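Local coordinates for protein dioxygenase (Pseudomonas brassicacearum, PDB 5V2D) that probably catalyses the iron-dependent cleavage by dioxygen of the central double bond of lignin-derived stilbenes, as a member of the carotenoid-cleavage dioxygenase family, at residues T142-H147 with H495-P500; L152-D157 with A187-D192; F62-P67 with R491-G496. All coordinates share one frame; numbering follows the deposited sequence.

Interaction 1. Residues T142-H147 with H495-P500; sequences TSVIPH and HGCWAP. With FE (Fe (III) ion), chain E.
His495 meets the 142-147 segment through both its backbone and its ring. Its amide N donates to Thr142 O at 2.9 Å with an N-H...O angle of 157°. With CG anti to its own carbonyl carbon (chi1 -58°), the imidazole lies alongside Thr142, the two side chains pointing the same way, and Thr142 CG2 reaches the ring edge in plane, 3.9 Å from His495 CD2. Ser143 OG stands 3.4 Å from His495 CB, but the hydroxyl is hydrogen-bonded to Ala187 O. His495 NE2 binds the iron at 2.1 Å while ND1 is hydrogen-bonded to Glu437, so both nitrogens fix the rotation of the ring. In the seven-bladed beta-propeller of this family, strands 143-147 and 496-500 are edge strands of two different blades, running 21° from parallel with axes 5.8 Å apart. Thr142 and Ser143 form a classic beta bulge facing Leu154. Between the two strands, water 1 accepts from Val144 N and donates weakly to Gly496 O. Further along, Cys497 SG points across at Val144 and Pro146, lying 3.7 Å from Pro146 CD and 4.2 Å from Val144 CG2. The same methyl of Val144 lies over Gly496 CA. Two residues beyond the cysteine, Ala499 CB touches Pro146 CG at 3.9 Å.

Interaction 2. Residues L152-D157 with A187-D192; sequences LALKED and AHPKLD. With FE (Fe (III) ion), chain E.
Beside the His188 corner of the four-histidine iron site, Leu154 packs against Ala187, the residue just before the metal ligand. Leu154 CB lies 3.7 Å from Ala187 CA, and the Ala187 methyl lies against the main chain of the other segment, 3.8 Å from Leu154 O and 4.0 Å from Lys155 CA. From the same leucine, CD1 reaches Pro189 CG at 4.2 Å. Ala187 and Pro189 thus flank His188 in the chain and both rest on Leu154, while the CB of His188 points away from the 152-157 segment. The imidazole binds iron through NE2 at 2.1 Å, and His239, His304, His495 and water 2 are the other ligands. In the beta-propeller, strand 150-154 and strand 190-191 belong to different sheets, so this contact joins neighbouring blades close to the central metal; Pro189 also touches Leu198 and Ala200 in its own sheet. The polar link between the segments runs through solvent: water 3 accepts from Ala187 N at 3.0 Å and donates to Glu156 OE1 at 2.7 Å. Glu156 leaves its backbone with CG between N and the carbonyl carbon (chi1 70°) and then extends, carrying its carboxylate past Ala187 to the second shell of the iron. There OE1 is also hydrogen-bonded to ND1 of His239, orienting that ligand and probably polarising its ring, and OE2 is held by the hydroxyl of Tyr203.

Interaction 3. Residues F62-P67 with R491-G496; sequences FYQVAP and RMSLHG. With FE (Fe (III) ion), chain E.
Val65 and the loop before strand 496-500 are joined by two backbone hydrogen bonds. Val65 N donates to His495 O at 3.1 Å, and Val65 O receives Leu494 N at 2.9 Å. Next to them Gln64 and Gly496 form an antiparallel non-hydrogen-bonded pair, their CA atoms 3.9 Å apart; a CB on Gly496 would run into Tyr63 O and the Phe62 ring, so the closeness depends on the glycine.

Two side chains grip main-chain carbonyls. Gln64, with CG anti to the backbone N (chi1 -164°) and the chain extended, lies along Ser493 CB, 3.6 Å from Gln64 CD, and its NE2 reaches Leu494 O at 2.8 Å in a bent bond, tilted from both the carbonyl and the amide planes. An alanine here is likely to leave Leu494 O without this donor and open a gap beside Ser493. Arg491 NH2 gives Pro67 O a 2.7 Å bond; the oxygen lies in the guanidinium plane, yet the donor stands 61° out of the carbonyl plane. NH1 is held by Tyr36 O.

Van der Waals contacts complete the interface. The apolar one is between Pro67 and Leu494, which cross at about a right angle, Pro67 CG meeting Leu494 CD1 at 3.7 Å. Separately, the Ala66 methyl rests against the hydroxyl oxygen of Ser493, itself bonded to Gln436.

Strand 60-67, from early in the chain, pairs here with the C-terminal strand in one sheet, the ring closure typical of beta-propellers.

Overall arrangement
The three contacts gather round one iron. Interactions 1 and 3 share His495 and Gly496, and their centres lie about 9 Å apart: the C-terminal strand extends the sheet of strand 60-67, with Cys497 N bonding Tyr63 O at 2.8 Å, while its other side faces strand 143-147. Interaction 2 lies about 9 Å from interaction 1, centre to centre, and the two are tied by Ser143 OG and Ala187 O, 2.6 Å apart, and by the pairing of strands 143-147 and 150-154. Interactions 2 and 3, with centres about 13 Å apart, meet at the metal, where His188 NE2 and His495 NE2 approach to 3.0 Å as fellow ligands with water 2.

Interaction 1. Residues T142-H147 with H495-P500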
ATOM      1  N   THR A 142       4.211   0.878  -5.284  1.00 21.57           N
ATOM      2  CA  THR A 142       3.393   0.519  -4.132  1.00 21.59           C
ATOM      3  C   THR A 142       3.055   1.656  -3.217  1.00 21.71           C
ATOM      4  O   THR A 142       1.872   1.798  -2.799  1.00 20.84           O
ATOM      5  CB  THR A 142       4.024  -0.666  -3.377  1.00 22.20           C
ATOM      6  OG1 THR A 142       4.084  -1.778  -4.267  1.00 24.02           O
ATOM      7  CG2 THR A 142       3.206  -1.090  -2.195  1.00 23.45           C
ATOM      8  N   SER A 143       4.036   2.498  -2.876  1.00 20.99           N
ATOM      9  CA  SER A 143       3.755   3.668  -2.057  1.00 22.08           C
ATOM     10  C   SER A 143       4.564   4.841  -2.475  1.00 21.98           C
ATOM     11  O   SER A 143       5.545   4.739  -3.188  1.00 20.71           O
ATOM     12  CB  SER A 143       4.141   3.428  -0.571  1.00 25.94           C
ATOM     13  OG  SER A 143       3.394   2.361  -0.010  1.00 29.93           O
ATOM     14  N   VAL A 144       4.171   6.006  -1.950  1.00 20.75           N
ATOM     15  CA  VAL A 144       4.916   7.234  -2.116  1.00 21.93           C
ATOM     16  C   VAL A 144       5.010   7.926  -0.784  1.00 22.10           C
ATOM     17  O   VAL A 144       4.080   7.859   0.020  1.00 25.08           O
ATOM     18  CB  VAL A 144       4.299   8.150  -3.205  1.00 22.32           C
ATOM     19  CG1 VAL A 144       4.597   7.651  -4.600  1.00 22.56           C
ATOM     20  CG2 VAL A 144       2.782   8.280  -3.040  1.00 23.22           C
ATOM     21  N   ILE A 145       6.139   8.576  -0.510  1.00 23.21           N
ATOM     22  CA  ILE A 145       6.285   9.365   0.716  1.00 24.30           C
ATOM     23  C   ILE A 145       7.290  10.470   0.496  1.00 24.31           C
ATOM     24  O   ILE A 145       8.278  10.256  -0.190  1.00 26.25           O
ATOM     25  CB  ILE A 145       6.709   8.468   1.901  1.00 27.46           C
ATOM     26  CG1 ILE A 145       6.363   9.114   3.200  1.00 28.94           C
ATOM     27  CG2 ILE A 145       8.213   8.116   1.875  1.00 30.17           C
ATOM     28  CD1 ILE A 145       6.563   8.223   4.391  1.00 35.07           C
ATOM     29  N   PRO A 146       7.035  11.680   1.032  1.00 25.66           N
ATOM     30  CA  PRO A 146       8.067  12.733   0.954  1.00 26.67           C
ATOM     31  C   PRO A 146       9.186  12.466   1.940  1.00 24.83           C
ATOM     32  O   PRO A 146       8.943  12.090   3.061  1.00 24.71           O
ATOM     33  CB  PRO A 146       7.322  14.044   1.404  1.00 26.72           C
ATOM     34  CG  PRO A 146       5.910  13.684   1.423  1.00 25.54           C
ATOM     35  CD  PRO A 146       5.847  12.189   1.708  1.00 26.08           C
ATOM     36  N   HIS A 147      10.413  12.679   1.502  1.00 26.69           N
ATOM     37  CA  HIS A 147      11.575  12.508   2.410  1.00 28.59           C
ATOM     38  C   HIS A 147      12.762  13.299   1.846  1.00 29.69           C
ATOM     39  O   HIS A 147      13.125  13.188   0.680  1.00 27.36           O
ATOM     40  CB  HIS A 147      11.926  11.022   2.584  1.00 29.24           C
ATOM     41  CG  HIS A 147      13.269  10.803   3.217  1.00 29.84           C
ATOM     42  ND1 HIS A 147      13.481  11.028   4.568  1.00 27.40           N
ATOM     43  CD2 HIS A 147      14.469  10.455   2.675  1.00 27.71           C
ATOM     44  CE1 HIS A 147      14.758  10.763   4.841  1.00 29.34           C
ATOM     45  NE2 HIS A 147      15.384  10.422   3.718  1.00 29.28           N
ATOM     46  N   HIS A 495      -0.890   2.813  -2.604  1.00 21.41           N
ATOM     47  CA  HIS A 495      -0.867   3.748  -1.483  1.00 23.65           C
ATOM     48  C   HIS A 495      -0.553   5.179  -1.818  1.00 24.29           C
ATOM     49  O   HIS A 495       0.032   5.444  -2.859  1.00 22.67           O
ATOM     50  CB  HIS A 495       0.130   3.255  -0.410  1.00 21.65           C
ATOM     51  CG  HIS A 495      -0.220   1.913   0.077  1.00 22.49           C
ATOM     52  ND1 HIS A 495      -1.318   1.697   0.917  1.00 23.11           N
ATOM     53  CD2 HIS A 495       0.382   0.695  -0.108  1.00 21.97           C
ATOM     54  CE1 HIS A 495      -1.360   0.398   1.225  1.00 22.82           C
ATOM     55  NE2 HIS A 495      -0.350  -0.226   0.614  1.00 21.99           N
ATOM     56  N   GLY A 496      -1.021   6.091  -0.976  1.00 21.45           N
ATOM     57  CA  GLY A 496      -0.775   7.515  -1.195  1.00 20.83           C
ATOM     58  C   GLY A 496      -0.407   8.227   0.071  1.00 21.44           C
ATOM     59  O   GLY A 496      -0.314   7.613   1.185  1.00 23.60           O
ATOM     60  N   CYS A 497      -0.208   9.537  -0.032  1.00 21.48           N
ATOM     61  CA  CYS A 497       0.183  10.307   1.184  1.00 22.09           C
ATOM     62  C   CYS A 497      -0.192  11.749   0.952  1.00 23.60           C
ATOM     63  O   CYS A 497      -0.390  12.213  -0.197  1.00 22.88           O
ATOM     64  CB  CYS A 497       1.670  10.234   1.453  1.00 23.65           C
ATOM     65  SG  CYS A 497       2.682  11.006   0.156  1.00 27.25           S
ATOM     66  N   TRP A 498      -0.353  12.464   2.065  1.00 22.94           N
ATOM     67  CA  TRP A 498      -0.574  13.899   2.033  1.00 24.03           C
ATOM     68  C   TRP A 498       0.711  14.640   2.399  1.00 23.64           C
ATOM     69  O   TRP A 498       1.278  14.355   3.454  1.00 22.38           O
ATOM     70  CB  TRP A 498      -1.676  14.239   3.095  1.00 25.09           C
ATOM     71  CG  TRP A 498      -1.866  15.783   3.209  1.00 25.01           C
ATOM     72  CD1 TRP A 498      -1.666  16.540   4.304  1.00 26.01           C
ATOM     73  CD2 TRP A 498      -2.366  16.632   2.193  1.00 24.78           C
ATOM     74  NE1 TRP A 498      -1.981  17.805   4.043  1.00 28.35           N
ATOM     75  CE2 TRP A 498      -2.422  17.914   2.748  1.00 26.87           C
ATOM     76  CE3 TRP A 498      -2.766  16.434   0.880  1.00 25.40           C
ATOM     77  CZ2 TRP A 498      -2.890  19.025   2.054  1.00 25.92           C
ATOM     78  CZ3 TRP A 498      -3.225  17.540   0.173  1.00 25.69           C
ATOM     79  CH2 TRP A 498      -3.305  18.824   0.770  1.00 26.27           C
ATOM     80  N   ALA A 499       1.108  15.600   1.589  1.00 24.54           N
ATOM     81  CA  ALA A 499       2.317  16.412   1.828  1.00 27.44           C
ATOM     82  C   ALA A 499       1.902  17.855   2.096  1.00 28.38           C
ATOM     83  O   ALA A 499       1.519  18.553   1.150  1.00 27.88           O
ATOM     84  CB  ALA A 499       3.209  16.395   0.588  1.00 28.52           C
ATOM     85  N   PRO A 500       1.852  18.271   3.357  1.00 29.36           N
ATOM     86  CA  PRO A 500       1.297  19.594   3.691  1.00 30.00           C
ATOM     87  C   PRO A 500       2.109  20.716   3.025  1.00 32.02           C
ATOM     88  O   PRO A 500       3.308  20.594   2.896  1.00 29.02           O
ATOM     89  CB  PRO A 500       1.487  19.707   5.224  1.00 31.79           C
ATOM     90  CG  PRO A 500       1.600  18.322   5.706  1.00 29.94           C
ATOM     91  CD  PRO A 500       2.225  17.498   4.564  1.00 31.44           C
TER
HETATM   92 FE    FE E 500       0.543  -2.037   1.248  1.00 21.77          FE
HETATM   93  O   HOH W   1       2.163   5.931   0.415  1.00 38.16           O
HETATM   94  O   HOH W   2      -0.250  -2.872  -0.464  1.00 26.53           O

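Interaction 2. Residues L152-D157 with A187-D192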
ATOM      1  N   LEU A 152       9.661   9.810  -2.600  1.00 23.68           N
ATOM      2  CA  LEU A 152      10.131   8.435  -2.794  1.00 23.45           C
ATOM      3  C   LEU A 152       8.975   7.589  -3.292  1.00 21.60           C
ATOM      4  O   LEU A 152       7.881   7.637  -2.707  1.00 20.35           O
ATOM      5  CB  LEU A 152      10.609   7.850  -1.513  1.00 22.58           C
ATOM      6  CG  LEU A 152      11.876   8.547  -0.954  1.00 25.85           C
ATOM      7  CD1 LEU A 152      12.224   7.839   0.353  1.00 25.90           C
ATOM      8  CD2 LEU A 152      13.013   8.594  -1.958  1.00 26.62           C
ATOM      9  N   ALA A 153       9.175   6.929  -4.388  1.00 21.56           N
ATOM     10  CA  ALA A 153       8.271   5.910  -4.919  1.00 21.77           C
ATOM     11  C   ALA A 153       8.888   4.570  -4.580  1.00 22.76           C
ATOM     12  O   ALA A 153      10.057   4.271  -4.913  1.00 23.35           O
ATOM     13  CB  ALA A 153       8.111   6.027  -6.429  1.00 24.71           C
ATOM     14  N   LEU A 154       8.140   3.769  -3.837  1.00 21.37           N
ATOM     15  CA  LEU A 154       8.684   2.616  -3.153  1.00 22.30           C
ATOM     16  C   LEU A 154       8.030   1.298  -3.628  1.00 22.90           C
ATOM     17  O   LEU A 154       6.820   1.220  -3.873  1.00 20.48           O
ATOM     18  CB  LEU A 154       8.475   2.737  -1.685  1.00 24.27           C
ATOM     19  CG  LEU A 154       9.015   4.029  -1.060  1.00 26.11           C
ATOM     20  CD1 LEU A 154       7.850   4.773  -0.364  1.00 27.20           C
ATOM     21  CD2 LEU A 154      10.072   3.668  -0.033  1.00 26.57           C
ATOM     22  N   LYS A 155       8.848   0.255  -3.598  1.00 23.20           N
ATOM     23  CA  LYS A 155       8.368  -1.066  -3.726  1.00 24.30           C
ATOM     24  C   LYS A 155       9.375  -2.012  -3.046  1.00 23.29           C
ATOM     25  O   LYS A 155      10.536  -1.855  -3.188  1.00 22.51           O
ATOM     26  CB  LYS A 155       8.319  -1.297  -5.178  1.00 26.33           C
ATOM     27  CG  LYS A 155       8.278  -2.631  -5.697  1.00 35.06           C
ATOM     28  CD  LYS A 155       7.094  -3.271  -5.595  1.00 35.58           C
ATOM     29  CE  LYS A 155       6.984  -4.226  -6.801  1.00 34.99           C
ATOM     30  NZ  LYS A 155       5.607  -4.807  -6.519  1.00 37.66           N
ATOM     31  N   GLU A 156       8.839  -2.973  -2.334  1.00 23.30           N
ATOM     32  CA  GLU A 156       9.575  -3.704  -1.310  1.00 25.24           C
ATOM     33  C   GLU A 156      10.614  -4.691  -1.826  1.00 25.00           C
ATOM     34  O   GLU A 156      11.282  -5.355  -1.020  1.00 25.69           O
ATOM     35  CB  GLU A 156       8.608  -4.440  -0.368  1.00 26.90           C
ATOM     36  CG  GLU A 156       7.868  -5.634  -1.041  1.00 27.69           C
ATOM     37  CD  GLU A 156       6.580  -5.978  -0.269  1.00 31.31           C
ATOM     38  OE1 GLU A 156       5.759  -5.055  -0.047  1.00 36.03           O
ATOM     39  OE2 GLU A 156       6.388  -7.161   0.123  1.00 31.10           O
ATOM     40  N   ASP A 157      10.776  -4.793  -3.131  1.00 23.78           N
ATOM     41  CA  ASP A 157      11.804  -5.666  -3.759  1.00 23.96           C
ATOM     42  C   ASP A 157      13.082  -4.924  -4.075  1.00 25.41           C
ATOM     43  O   ASP A 157      13.990  -5.504  -4.614  1.00 22.43           O
ATOM     44  CB  ASP A 157      11.285  -6.343  -5.030  1.00 24.40           C
ATOM     45  CG  ASP A 157      10.927  -5.382  -6.132  1.00 26.94           C
ATOM     46  OD1 ASP A 157      10.840  -4.135  -5.881  1.00 24.39           O
ATOM     47  OD2 ASP A 157      10.680  -5.894  -7.304  1.00 28.94           O
ATOM     48  N   ALA A 187       8.016  -0.773   1.221  1.00 25.13           N
ATOM     49  CA  ALA A 187       7.085   0.231   0.690  1.00 24.49           C
ATOM     50  C   ALA A 187       6.168   0.755   1.807  1.00 24.34           C
ATOM     51  O   ALA A 187       5.285   1.540   1.517  1.00 26.44           O
ATOM     52  CB  ALA A 187       6.271  -0.383  -0.437  1.00 27.90           C
ATOM     53  N   HIS A 188       6.358   0.354   3.067  1.00 22.99           N
ATOM     54  CA  HIS A 188       5.565   0.888   4.159  1.00 23.89           C
ATOM     55  C   HIS A 188       6.384   1.590   5.254  1.00 25.74           C
ATOM     56  O   HIS A 188       6.221   1.267   6.423  1.00 26.39           O
ATOM     57  CB  HIS A 188       4.661  -0.177   4.733  1.00 22.21           C
ATOM     58  CG  HIS A 188       3.438  -0.353   3.905  1.00 22.61           C
ATOM     59  ND1 HIS A 188       2.487   0.634   3.872  1.00 22.68           N
ATOM     60  CD2 HIS A 188       3.020  -1.326   3.065  1.00 22.65           C
ATOM     61  CE1 HIS A 188       1.535   0.274   3.008  1.00 23.03           C
ATOM     62  NE2 HIS A 188       1.812  -0.927   2.544  1.00 22.19           N
ATOM     63  N   PRO A 189       7.241   2.539   4.871  1.00 25.05           N
ATOM     64  CA  PRO A 189       7.897   3.325   5.871  1.00 24.25           C
ATOM     65  C   PRO A 189       6.896   4.223   6.557  1.00 26.62           C
ATOM     66  O   PRO A 189       5.780   4.454   5.986  1.00 26.00           O
ATOM     67  CB  PRO A 189       8.875   4.158   5.050  1.00 25.24           C
ATOM     68  CG  PRO A 189       8.176   4.417   3.759  1.00 27.47           C
ATOM     69  CD  PRO A 189       7.439   3.087   3.513  1.00 25.64           C
ATOM     70  N   LYS A 190       7.239   4.692   7.745  1.00 27.53           N
ATOM     71  CA  LYS A 190       6.376   5.639   8.482  1.00 30.48           C
ATOM     72  C   LYS A 190       7.177   6.895   8.766  1.00 30.92           C
ATOM     73  O   LYS A 190       8.392   6.826   8.928  1.00 27.82           O
ATOM     74  CB  LYS A 190       6.021   5.069   9.834  1.00 31.90           C
ATOM     75  CG  LYS A 190       5.556   3.643   9.969  1.00 35.33           C
ATOM     76  CD  LYS A 190       4.269   3.451   9.303  1.00 35.11           C
ATOM     77  CE  LYS A 190       3.880   1.979   9.458  1.00 37.33           C
ATOM     78  NZ  LYS A 190       3.005   1.605   8.333  1.00 33.58           N
ATOM     79  N   LEU A 191       6.503   8.015   8.873  1.00 31.10           N
ATOM     80  CA  LEU A 191       7.108   9.282   9.421  1.00 31.72           C
ATOM     81  C   LEU A 191       6.753   9.468  10.874  1.00 30.01           C
ATOM     82  O   LEU A 191       5.565   9.448  11.298  1.00 26.96           O
ATOM     83  CB  LEU A 191       6.560  10.500   8.709  1.00 35.02           C
ATOM     84  CG  LEU A 191       6.925  10.587   7.250  1.00 41.20           C
ATOM     85  CD1 LEU A 191       6.157  11.830   6.695  1.00 47.20           C
ATOM     86  CD2 LEU A 191       8.472  10.656   7.064  1.00 41.06           C
ATOM     87  N   ASP A 192       7.774   9.604  11.668  1.00 32.36           N
ATOM     88  CA  ASP A 192       7.608   9.819  13.114  1.00 32.41           C
ATOM     89  C   ASP A 192       7.097  11.249  13.284  1.00 32.55           C
ATOM     90  O   ASP A 192       7.729  12.175  12.852  1.00 33.22           O
ATOM     91  CB  ASP A 192       8.952   9.691  13.833  1.00 36.57           C
ATOM     92  CG  ASP A 192       8.814   9.845  15.363  1.00 42.04           C
ATOM     93  OD1 ASP A 192       8.492  10.874  15.873  1.00 53.17           O
ATOM     94  OD2 ASP A 192       8.845   8.918  16.092  1.00 53.43           O
TER
HETATM   95 FE    FE E 500       0.543  -2.037   1.248  1.00 21.77          FE
HETATM   96  O   HOH W   3       6.298  -3.174   1.795  1.00 24.10           O
HETATM   97  O   HOH W   2      -0.250  -2.872  -0.464  1.00 26.53           O

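Interaction 3. Residues F62-P67 with R491-G496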
ATOM      1  N   PHE A  62      -1.644  15.772  -2.593  1.00 22.52           N
ATOM      2  CA  PHE A  62      -2.011  14.376  -2.371  1.00 22.07           C
ATOM      3  C   PHE A  62      -1.274  13.582  -3.454  1.00 22.18           C
ATOM      4  O   PHE A  62      -1.619  13.712  -4.656  1.00 21.15           O
ATOM      5  CB  PHE A  62      -3.510  14.208  -2.533  1.00 24.06           C
ATOM      6  CG  PHE A  62      -4.012  12.794  -2.458  1.00 27.33           C
ATOM      7  CD1 PHE A  62      -3.312  11.780  -1.830  1.00 27.16           C
ATOM      8  CD2 PHE A  62      -5.204  12.462  -3.013  1.00 33.92           C
ATOM      9  CE1 PHE A  62      -3.806  10.493  -1.743  1.00 28.80           C
ATOM     10  CE2 PHE A  62      -5.710  11.171  -2.929  1.00 38.68           C
ATOM     11  CZ  PHE A  62      -5.026  10.187  -2.277  1.00 35.24           C
ATOM     12  N   TYR A  63      -0.280  12.796  -3.069  1.00 20.83           N
ATOM     13  CA  TYR A  63       0.435  11.939  -4.001  1.00 22.82           C
ATOM     14  C   TYR A  63      -0.135  10.526  -3.867  1.00 23.23           C
ATOM     15  O   TYR A  63      -0.443  10.069  -2.767  1.00 23.27           O
ATOM     16  CB  TYR A  63       1.923  11.863  -3.680  1.00 22.99           C
ATOM     17  CG  TYR A  63       2.623  13.187  -3.766  1.00 23.94           C
ATOM     18  CD1 TYR A  63       3.052  13.672  -5.044  1.00 24.63           C
ATOM     19  CD2 TYR A  63       2.910  13.926  -2.683  1.00 23.65           C
ATOM     20  CE1 TYR A  63       3.752  14.869  -5.140  1.00 24.95           C
ATOM     21  CE2 TYR A  63       3.592  15.109  -2.778  1.00 24.25           C
ATOM     22  CZ  TYR A  63       4.031  15.572  -3.991  1.00 25.30           C
ATOM     23  OH  TYR A  63       4.693  16.756  -4.079  1.00 26.31           O
ATOM     24  N   GLN A  64      -0.249   9.835  -4.967  1.00 21.96           N
ATOM     25  CA  GLN A  64      -0.686   8.448  -4.940  1.00 24.59           C
ATOM     26  C   GLN A  64       0.066   7.677  -6.046  1.00 25.17           C
ATOM     27  O   GLN A  64       0.368   8.265  -7.076  1.00 25.56           O
ATOM     28  CB  GLN A  64      -2.197   8.380  -5.130  1.00 27.08           C
ATOM     29  CG  GLN A  64      -2.656   6.948  -4.678  1.00 31.44           C
ATOM     30  CD  GLN A  64      -4.140   6.728  -4.301  1.00 36.47           C
ATOM     31  OE1 GLN A  64      -5.123   7.397  -4.789  1.00 31.57           O
ATOM     32  NE2 GLN A  64      -4.312   5.727  -3.481  1.00 37.54           N
ATOM     33  N   VAL A  65       0.353   6.398  -5.834  1.00 20.95           N
ATOM     34  CA  VAL A  65       0.947   5.614  -6.923  1.00 19.95           C
ATOM     35  C   VAL A  65       0.020   4.463  -7.278  1.00 20.42           C
ATOM     36  O   VAL A  65      -0.566   3.800  -6.386  1.00 20.79           O
ATOM     37  CB  VAL A  65       2.365   5.152  -6.587  1.00 20.73           C
ATOM     38  CG1 VAL A  65       2.415   4.252  -5.341  1.00 20.50           C
ATOM     39  CG2 VAL A  65       3.054   4.489  -7.754  1.00 20.96           C
ATOM     40  N   ALA A  66      -0.124   4.249  -8.574  1.00 20.38           N
ATOM     41  CA  ALA A  66      -0.845   3.148  -9.123  1.00 19.76           C
ATOM     42  C   ALA A  66       0.044   2.264 -10.015  1.00 21.23           C
ATOM     43  O   ALA A  66       0.660   2.758 -10.912  1.00 20.84           O
ATOM     44  CB  ALA A  66      -1.994   3.637  -9.950  1.00 19.52           C
ATOM     45  N   PRO A  67      -0.079   0.961  -9.856  1.00 21.54           N
ATOM     46  CA  PRO A  67       0.404   0.086 -10.913  1.00 21.05           C
ATOM     47  C   PRO A  67      -0.368   0.351 -12.188  1.00 20.94           C
ATOM     48  O   PRO A  67      -1.596   0.462 -12.141  1.00 19.49           O
ATOM     49  CB  PRO A  67       0.121  -1.323 -10.370  1.00 21.82           C
ATOM     50  CG  PRO A  67      -0.086  -1.145  -8.920  1.00 21.99           C
ATOM     51  CD  PRO A  67      -0.696   0.211  -8.745  1.00 23.44           C
ATOM     52  N   ARG A 491      -7.043   4.577 -12.925  1.00 22.78           N
ATOM     53  CA  ARG A 491      -6.957   3.134 -12.594  1.00 24.31           C
ATOM     54  C   ARG A 491      -6.850   2.962 -11.065  1.00 22.00           C
ATOM     55  O   ARG A 491      -6.380   3.823 -10.347  1.00 21.69           O
ATOM     56  CB  ARG A 491      -5.729   2.534 -13.276  1.00 24.85           C
ATOM     57  CG  ARG A 491      -5.692   1.047 -13.304  1.00 25.42           C
ATOM     58  CD  ARG A 491      -4.549   0.581 -14.247  1.00 24.30           C
ATOM     59  NE  ARG A 491      -4.724  -0.859 -14.542  1.00 24.51           N
ATOM     60  CZ  ARG A 491      -3.979  -1.859 -14.046  1.00 24.72           C
ATOM     61  NH1 ARG A 491      -4.284  -3.115 -14.397  1.00 26.20           N
ATOM     62  NH2 ARG A 491      -2.945  -1.665 -13.197  1.00 23.31           N
ATOM     63  N   MET A 492      -7.247   1.813 -10.597  1.00 22.87           N
ATOM     64  CA  MET A 492      -7.056   1.468  -9.176  1.00 23.05           C
ATOM     65  C   MET A 492      -5.627   1.664  -8.805  1.00 21.99           C
ATOM     66  O   MET A 492      -4.748   1.327  -9.590  1.00 22.02           O
ATOM     67  CB  MET A 492      -7.574   0.056  -8.890  1.00 24.47           C
ATOM     68  CG  MET A 492      -7.464  -0.408  -7.464  1.00 27.20           C
ATOM     69  SD  MET A 492      -8.477   0.664  -6.412  1.00 32.72           S
ATOM     70  CE  MET A 492      -8.217  -0.017  -4.814  1.00 38.18           C
ATOM     71  N   SER A 493      -5.389   2.178  -7.609  1.00 19.91           N
ATOM     72  CA  SER A 493      -4.095   2.533  -7.112  1.00 20.09           C
ATOM     73  C   SER A 493      -3.723   1.658  -5.929  1.00 20.58           C
ATOM     74  O   SER A 493      -4.527   0.831  -5.393  1.00 22.82           O
ATOM     75  CB  SER A 493      -4.019   4.012  -6.709  1.00 20.56           C
ATOM     76  OG  SER A 493      -4.510   4.866  -7.783  1.00 22.67           O
ATOM     77  N   LEU A 494      -2.523   1.861  -5.471  1.00 21.56           N
ATOM     78  CA  LEU A 494      -2.109   1.376  -4.194  1.00 22.17           C
ATOM     79  C   LEU A 494      -2.018   2.556  -3.221  1.00 23.41           C
ATOM     80  O   LEU A 494      -3.035   3.249  -3.025  1.00 24.79           O
ATOM     81  CB  LEU A 494      -0.861   0.514  -4.346  1.00 22.87           C
ATOM     82  CG  LEU A 494      -1.082  -0.866  -4.941  1.00 23.18           C
ATOM     83  CD1 LEU A 494       0.275  -1.589  -5.250  1.00 22.45           C
ATOM     84  CD2 LEU A 494      -1.990  -1.744  -4.111  1.00 24.64           C
ATOM     85  N   HIS A 495      -0.890   2.813  -2.604  1.00 21.41           N
ATOM     86  CA  HIS A 495      -0.867   3.748  -1.483  1.00 23.65           C
ATOM     87  C   HIS A 495      -0.553   5.179  -1.818  1.00 24.29           C
ATOM     88  O   HIS A 495       0.032   5.444  -2.859  1.00 22.67           O
ATOM     89  CB  HIS A 495       0.130   3.255  -0.410  1.00 21.65           C
ATOM     90  CG  HIS A 495      -0.220   1.913   0.077  1.00 22.49           C
ATOM     91  ND1 HIS A 495      -1.318   1.697   0.917  1.00 23.11           N
ATOM     92  CD2 HIS A 495       0.382   0.695  -0.108  1.00 21.97           C
ATOM     93  CE1 HIS A 495      -1.360   0.398   1.225  1.00 22.82           C
ATOM     94  NE2 HIS A 495      -0.350  -0.226   0.614  1.00 21.99           N
ATOM     95  N   GLY A 496      -1.021   6.091  -0.976  1.00 21.45           N
ATOM     96  CA  GLY A 496      -0.775   7.515  -1.195  1.00 20.83           C
ATOM     97  C   GLY A 496      -0.407   8.227   0.071  1.00 21.44           C
ATOM     98  O   GLY A 496      -0.314   7.613   1.185  1.00 23.60           O
TER
HETATM   99 FE    FE E 500       0.543  -2.037   1.248  1.00 21.77          FE
HETATM  100  O   HOH W   2      -0.250  -2.872  -0.464  1.00 26.53           O